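Side-chain contacts in dimethyladenosine transferase, putative (Plasmodium falciparum, PDB 2H1R), which probably uses S-adenosyl-L-methionine to dimethylate adenines of ribosomal RNA at N6: residues F201-D206 and D281-L286; L212-S217 and H224-R229. One frame throughout, in Å; residues are numbered along the deposited sequence. Where two conformers were deposited one is given.

Both contacts are anchored on helix 205-216 or the turn that leads into it, in the helical part of the chain that follows the last strand of the large mixed sheet. Contact 1 lies at its start, where that turn meets helix 279-291; the meeting is sparse, partly buried, and sets a threonine against two leucines. Contact 2 lies at the other end, where the last turns of the same helix pack on the short helix 223-227 through isoleucines, a cysteine and a phenylalanine; it is the more buried and about twice as large. Phe282 joins them, its ring packing on Leu212, Cys215 and Phe216. The residues of contact 2 all fall between the two segments of contact 1 in the sequence.

Contact 1: residues F201-D206 and D281-L286; sequences FLTNFD and DFLKLL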
loop_
_atom_site.group_PDB
_atom_site.type_symbol
_atom_site.label_atom_id
_atom_site.label_comp_id
_atom_site.label_asym_id
_atom_site.label_seq_id
_atom_site.Cartn_x
_atom_site.Cartn_y
_atom_site.Cartn_z
ATOM N N PHE A 201 -6.016 6.968 8.010
ATOM C CA PHE A 201 -6.091 7.994 7.010
ATOM C C PHE A 201 -6.097 9.445 7.538
ATOM O O PHE A 201 -6.042 10.379 6.768
ATOM C CB PHE A 201 -7.172 7.654 5.995
ATOM C CG PHE A 201 -6.890 6.348 5.293
ATOM C CD1 PHE A 201 -6.323 6.333 4.030
ATOM C CD2 PHE A 201 -7.088 5.121 5.961
ATOM C CE1 PHE A 201 -6.014 5.103 3.404
ATOM C CE2 PHE A 201 -6.796 3.910 5.338
ATOM C CZ PHE A 201 -6.266 3.909 4.061
ATOM N N LEU A 202 -6.068 9.607 8.850
ATOM C CA LEU A 202 -5.790 10.911 9.444
ATOM C C LEU A 202 -4.302 11.326 9.274
ATOM O O LEU A 202 -3.956 12.528 9.294
ATOM C CB LEU A 202 -6.202 10.876 10.908
ATOM C CG LEU A 202 -7.694 10.589 11.122
ATOM C CD1 LEU A 202 -8.030 10.497 12.581
ATOM C CD2 LEU A 202 -8.458 11.691 10.482
ATOM N N THR A 203 -3.442 10.344 9.000
ATOM C CA THR A 203 -2.001 10.611 8.803
ATOM C C THR A 203 -1.710 11.393 7.523
ATOM O O THR A 203 -2.268 11.093 6.478
ATOM C CB THR A 203 -1.235 9.284 8.709
ATOM O OG1 THR A 203 -1.438 8.571 9.919
ATOM C CG2 THR A 203 0.263 9.546 8.535
ATOM N N ASN A 204 -0.851 12.403 7.607
ATOM C CA ASN A 204 -0.407 13.130 6.445
ATOM C C ASN A 204 0.616 12.276 5.721
ATOM O O ASN A 204 1.777 12.139 6.179
ATOM C CB ASN A 204 0.193 14.469 6.863
ATOM C CG ASN A 204 0.724 15.256 5.694
ATOM O OD1 ASN A 204 0.814 14.753 4.581
ATOM N ND2 ASN A 204 1.082 16.509 5.942
ATOM N N PHE A 205 0.167 11.634 4.645
ATOM C CA PHE A 205 0.999 10.642 3.963
ATOM C C PHE A 205 2.312 11.180 3.403
ATOM O O PHE A 205 3.321 10.463 3.448
ATOM C CB PHE A 205 0.226 9.882 2.888
ATOM C CG PHE A 205 1.038 8.820 2.223
ATOM C CD1 PHE A 205 1.264 7.621 2.849
ATOM C CD2 PHE A 205 1.641 9.054 0.998
ATOM C CE1 PHE A 205 2.048 6.627 2.241
ATOM C CE2 PHE A 205 2.425 8.069 0.383
ATOM C CZ PHE A 205 2.619 6.848 1.019
ATOM N N ASP A 206 2.308 12.418 2.895
ATOM C CA ASP A 206 3.530 13.079 2.421
ATOM C C ASP A 206 4.616 13.143 3.502
ATOM O O ASP A 206 5.776 12.802 3.247
ATOM C CB ASP A 206 3.252 14.491 1.864
ATOM C CG ASP A 206 2.334 14.464 0.627
ATOM O OD1 ASP A 206 2.306 13.410 -0.054
ATOM O OD2 ASP A 206 1.648 15.485 0.325
ATOM N N ASP A 281 5.545 2.978 16.426
ATOM C CA ASP A 281 6.730 3.734 16.794
ATOM C C ASP A 281 6.851 4.937 15.905
ATOM O O ASP A 281 7.153 6.031 16.382
ATOM C CB ASP A 281 7.982 2.860 16.657
ATOM C CG ASP A 281 7.963 1.671 17.610
ATOM O OD1 ASP A 281 7.791 1.887 18.818
ATOM O OD2 ASP A 281 8.092 0.513 17.167
ATOM N N PHE A 282 6.639 4.748 14.615
ATOM C CA PHE A 282 6.816 5.855 13.684
ATOM C C PHE A 282 5.720 6.910 13.803
ATOM O O PHE A 282 5.969 8.085 13.549
ATOM C CB PHE A 282 6.941 5.343 12.265
ATOM C CG PHE A 282 8.316 4.846 11.968
ATOM C CD1 PHE A 282 9.341 5.759 11.763
ATOM C CD2 PHE A 282 8.582 3.477 11.933
ATOM C CE1 PHE A 282 10.664 5.304 11.512
ATOM C CE2 PHE A 282 9.902 3.007 11.715
ATOM C CZ PHE A 282 10.936 3.940 11.491
ATOM N N LEU A 283 4.519 6.481 14.172
ATOM C CA LEU A 283 3.412 7.450 14.431
ATOM C C LEU A 283 3.753 8.354 15.608
ATOM O O LEU A 283 3.520 9.586 15.538
ATOM C CB LEU A 283 2.123 6.665 14.736
ATOM C CG LEU A 283 1.335 6.145 13.525
ATOM C CD1 LEU A 283 0.215 5.224 14.041
ATOM C CD2 LEU A 283 0.756 7.264 12.634
ATOM N N LYS A 284 4.353 7.779 16.665
ATOM C CA LYS A 284 4.813 8.566 17.825
ATOM C C LYS A 284 5.911 9.548 17.466
ATOM O O LYS A 284 5.888 10.707 17.889
ATOM C CB LYS A 284 5.388 7.671 18.919
ATOM C CG LYS A 284 4.416 7.072 19.832
ATOM C CD LYS A 284 5.166 6.258 20.904
ATOM N N LEU A 285 6.888 9.079 16.680
ATOM C CA LEU A 285 7.972 9.931 16.208
ATOM C C LEU A 285 7.460 11.110 15.362
ATOM O O LEU A 285 7.888 12.275 15.537
ATOM C CB LEU A 285 8.927 9.078 15.368
ATOM C CG LEU A 285 10.359 9.508 15.127
ATOM C CD1 LEU A 285 11.055 9.759 16.469
ATOM C CD2 LEU A 285 11.100 8.383 14.304
ATOM N N LEU A 286 6.550 10.817 14.430
ATOM C CA LEU A 286 6.018 11.885 13.559
ATOM C C LEU A 286 5.283 12.921 14.443
ATOM O O LEU A 286 5.461 14.156 14.283
ATOM C CB LEU A 286 5.063 11.266 12.523
ATOM C CG LEU A 286 4.456 12.239 11.494
ATOM C CD1 LEU A 286 5.547 13.054 10.741
ATOM C CD2 LEU A 286 3.574 11.486 10.512
#
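Thr203 meets Leu283 and Leu286, two leucines one turn apart on the same side of helix 279-291. Its CB is directed at the helix, and its two branches part from there. The hydroxyl goes to Leu283, OG1 lying 3.7 Å from CD2, and the methyl goes to Leu286, with CG2 4.3 Å from CD2. The side chains of Thr203 and Leu283 cross at about a right angle and come closest through this one pair of atoms, OG1 and CD2.

The rotation of Thr203 explains this division. CG2 stands anti to the backbone N, while OG1 sits beside that nitrogen (chi1 -60°) and is hydrogen-bonded to the carbonyl oxygen of Ser200. Because the hydroxyl already has a partner in its own turn, packing a leucine methyl beside it should cost little. Threonine suits the place because it offers both a polar branch for the turn and an apolar one for the helix. Leu283 does not aim its first bond straight at the turn; the branching at CG brings CD2 across to it. The CB of Leu286 is directed at the turn, and the residue is buried, a place that suits an apolar side chain. Leu166 of helix 159-167 touches both Thr203 and Leu283, and Trp208 also packs on Thr203.

No hydrogen bond crosses between the two segments, and together they bury 102 Å². Next to Thr203, Asn204 holds the N-cap position of helix 205-216: its OD1 accepts a weak bond from Asp206 N, 3.2 Å long and bent to 121° at the hydrogen. Asparagine fits here because its short side chain can fold back to a backbone N-H of the first turn. The contact is plain turn-to-helix packing inside the helical part that follows the Rossmann-like, class I methyltransferase sheet, as in rRNA adenine dimethylases.

Contact 2: residues L212-S217 and H224-R229; sequences LRICFS and HAIFKR
The Phe227 ring meets helix 205-216 through CE2 and CZ, and both of its partners there approach obliquely. Cys215 SG lies 3.9 Å from Phe227 CE2 and 5.1 Å from the ring centroid, 72° off the ring normal, a sulfur-aromatic contact. Ile214 CG2 is more distant, 4.4 Å from Phe227 CZ. The polarisable thiol suits a buried site beside an aromatic ring; with SG anti to the carbonyl carbon (chi1 -65°), it is swung to the ring's CE2 side.

Next to the ring, the two isoleucines cross obliquely and touch through their short branches, CG2 of Ile214 lying 3.7 Å from CG2 of Ile226. Beta-branching suits Ile226, whose CG2 also fits against the facing backbone, 3.7 Å from the carbonyl oxygen of Ile214. Its longer branch carries CD1 to within 3.9 Å of the carbonyl oxygen of Cys215, which has a weak hydrogen bond from Ser274.

Contact 2 thus joins the end of helix 205-216 to helix 223-227 across a short connection. Met235 of helix 230-246 packs on Ile214, while Val232 and Leu236 of that helix and Leu261 of helix 256-266 also touch Phe227. Phe289 of helix 279-291, the second element of contact 1, meets the Phe227 ring with planes about 30° apart.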
loop_
_atom_site.group_PDB
_atom_site.type_symbol
_atom_site.label_atom_id
_atom_site.label_comp_id
_atom_site.label_asym_id
_atom_site.label_seq_id
_atom_site.Cartn_x
_atom_site.Cartn_y
_atom_site.Cartn_z
ATOM N N LEU A 212 9.809 8.164 6.858
ATOM C CA LEU A 212 10.263 6.783 6.599
ATOM C C LEU A 212 11.432 6.691 5.648
ATOM O O LEU A 212 12.297 5.849 5.848
ATOM C CB LEU A 212 9.125 5.862 6.138
ATOM C CG LEU A 212 8.047 5.565 7.202
ATOM C CD1 LEU A 212 6.949 4.753 6.534
ATOM C CD2 LEU A 212 8.552 4.771 8.375
ATOM N N ARG A 213 11.465 7.518 4.609
ATOM C CA ARG A 213 12.614 7.537 3.684
ATOM C C ARG A 213 13.923 7.955 4.382
ATOM O O ARG A 213 14.993 7.362 4.133
ATOM C CB ARG A 213 12.332 8.428 2.467
ATOM C CG ARG A 213 11.348 7.770 1.487
ATOM C CD ARG A 213 10.981 8.773 0.384
ATOM N NE ARG A 213 10.043 8.236 -0.584
ATOM C CZ ARG A 213 10.410 7.588 -1.689
ATOM N NH1 ARG A 213 11.690 7.378 -1.932
ATOM N NH2 ARG A 213 9.494 7.129 -2.540
ATOM N N ILE A 214 13.841 8.921 5.288
ATOM C CA ILE A 214 15.008 9.298 6.068
ATOM C C ILE A 214 15.512 8.126 6.904
ATOM O O ILE A 214 16.710 7.794 6.871
ATOM C CB ILE A 214 14.725 10.518 7.004
ATOM C CG1 ILE A 214 14.391 11.751 6.180
ATOM C CG2 ILE A 214 15.944 10.828 7.863
ATOM C CD1 ILE A 214 13.911 12.929 7.032
ATOM N N CYS A 215 14.604 7.519 7.647
ATOM C CA CYS A 215 14.924 6.446 8.575
ATOM C C CYS A 215 15.352 5.156 7.871
ATOM O O CYS A 215 16.288 4.496 8.332
ATOM C CB CYS A 215 13.728 6.165 9.491
ATOM S SG CYS A 215 13.374 7.606 10.583
ATOM N N PHE A 216 14.696 4.817 6.764
ATOM C CA PHE A 216 15.007 3.564 6.062
ATOM C C PHE A 216 16.160 3.655 5.105
ATOM O O PHE A 216 16.534 2.667 4.527
ATOM C CB PHE A 216 13.764 2.861 5.452
ATOM C CG PHE A 216 12.987 2.047 6.456
ATOM C CD1 PHE A 216 12.150 2.666 7.361
ATOM C CD2 PHE A 216 13.137 0.637 6.528
ATOM C CE1 PHE A 216 11.454 1.937 8.323
ATOM C CE2 PHE A 216 12.455 -0.115 7.502
ATOM C CZ PHE A 216 11.621 0.526 8.403
ATOM N N SER A 217 16.746 4.843 4.957
ATOM C CA SER A 217 17.945 5.008 4.143
ATOM C C SER A 217 19.114 4.154 4.648
ATOM O O SER A 217 19.954 3.711 3.865
ATOM C CB SER A 217 18.389 6.460 4.106
ATOM O OG SER A 217 19.665 6.523 3.498
ATOM N N HIS A 224 19.573 7.817 16.440
ATOM C CA HIS A 224 20.589 8.831 16.751
ATOM C C HIS A 224 21.594 9.015 15.609
ATOM O O HIS A 224 21.833 10.123 15.175
ATOM C CB HIS A 224 21.320 8.519 18.059
ATOM C CG HIS A 224 22.195 9.642 18.518
ATOM N ND1 HIS A 224 23.557 9.651 18.310
ATOM C CD2 HIS A 224 21.900 10.807 19.139
ATOM C CE1 HIS A 224 24.066 10.775 18.786
ATOM N NE2 HIS A 224 23.083 11.493 19.296
ATOM N N ALA A 225 22.122 7.920 15.057
ATOM C CA ALA A 225 23.084 7.989 13.948
ATOM C C ALA A 225 22.491 8.582 12.670
ATOM O O ALA A 225 23.185 9.246 11.912
ATOM C CB ALA A 225 23.656 6.597 13.666
ATOM N N ILE A 226 21.213 8.304 12.423
ATOM C CA ILE A 226 20.486 8.866 11.257
ATOM C C ILE A 226 20.335 10.377 11.407
ATOM O O ILE A 226 20.711 11.137 10.519
ATOM C CB ILE A 226 19.053 8.253 11.184
ATOM C CG1 ILE A 226 19.100 6.715 10.978
ATOM C CG2 ILE A 226 18.199 8.957 10.097
ATOM C CD1 ILE A 226 19.445 6.304 9.611
ATOM N N PHE A 227 19.787 10.802 12.534
ATOM C CA PHE A 227 19.409 12.219 12.732
ATOM C C PHE A 227 20.587 13.130 13.071
ATOM O O PHE A 227 20.483 14.367 12.934
ATOM C CB PHE A 227 18.254 12.349 13.758
ATOM C CG PHE A 227 16.912 12.020 13.174
ATOM C CD1 PHE A 227 16.185 12.986 12.500
ATOM C CD2 PHE A 227 16.402 10.698 13.232
ATOM C CE1 PHE A 227 14.940 12.668 11.929
ATOM C CE2 PHE A 227 15.185 10.363 12.638
ATOM C CZ PHE A 227 14.441 11.375 11.992
ATOM N N LYS A 228 21.708 12.566 13.512
ATOM C CA LYS A 228 22.861 13.436 13.830
ATOM C C LYS A 228 23.607 13.881 12.587
ATOM O O LYS A 228 24.457 14.769 12.657
ATOM C CB LYS A 228 23.812 12.780 14.850
ATOM C CG LYS A 228 24.790 11.811 14.201
ATOM C CD LYS A 228 25.362 10.865 15.236
ATOM C CE LYS A 228 26.381 9.922 14.629
ATOM N NZ LYS A 228 26.879 9.114 15.756
ATOM N N ARG A 229 23.318 13.266 11.446
ATOM C CA ARG A 229 24.036 13.610 10.223
ATOM C C ARG A 229 23.747 15.063 9.859
ATOM O O ARG A 229 22.600 15.494 9.922
ATOM C CB ARG A 229 23.623 12.702 9.081
ATOM C CG ARG A 229 24.195 11.309 9.243
ATOM C CD ARG A 229 25.631 11.340 8.750
ATOM N NE ARG A 229 25.662 11.261 7.301
ATOM C CZ ARG A 229 26.101 10.200 6.624
ATOM N NH1 ARG A 229 26.584 9.147 7.277
ATOM N NH2 ARG A 229 26.086 10.210 5.291
#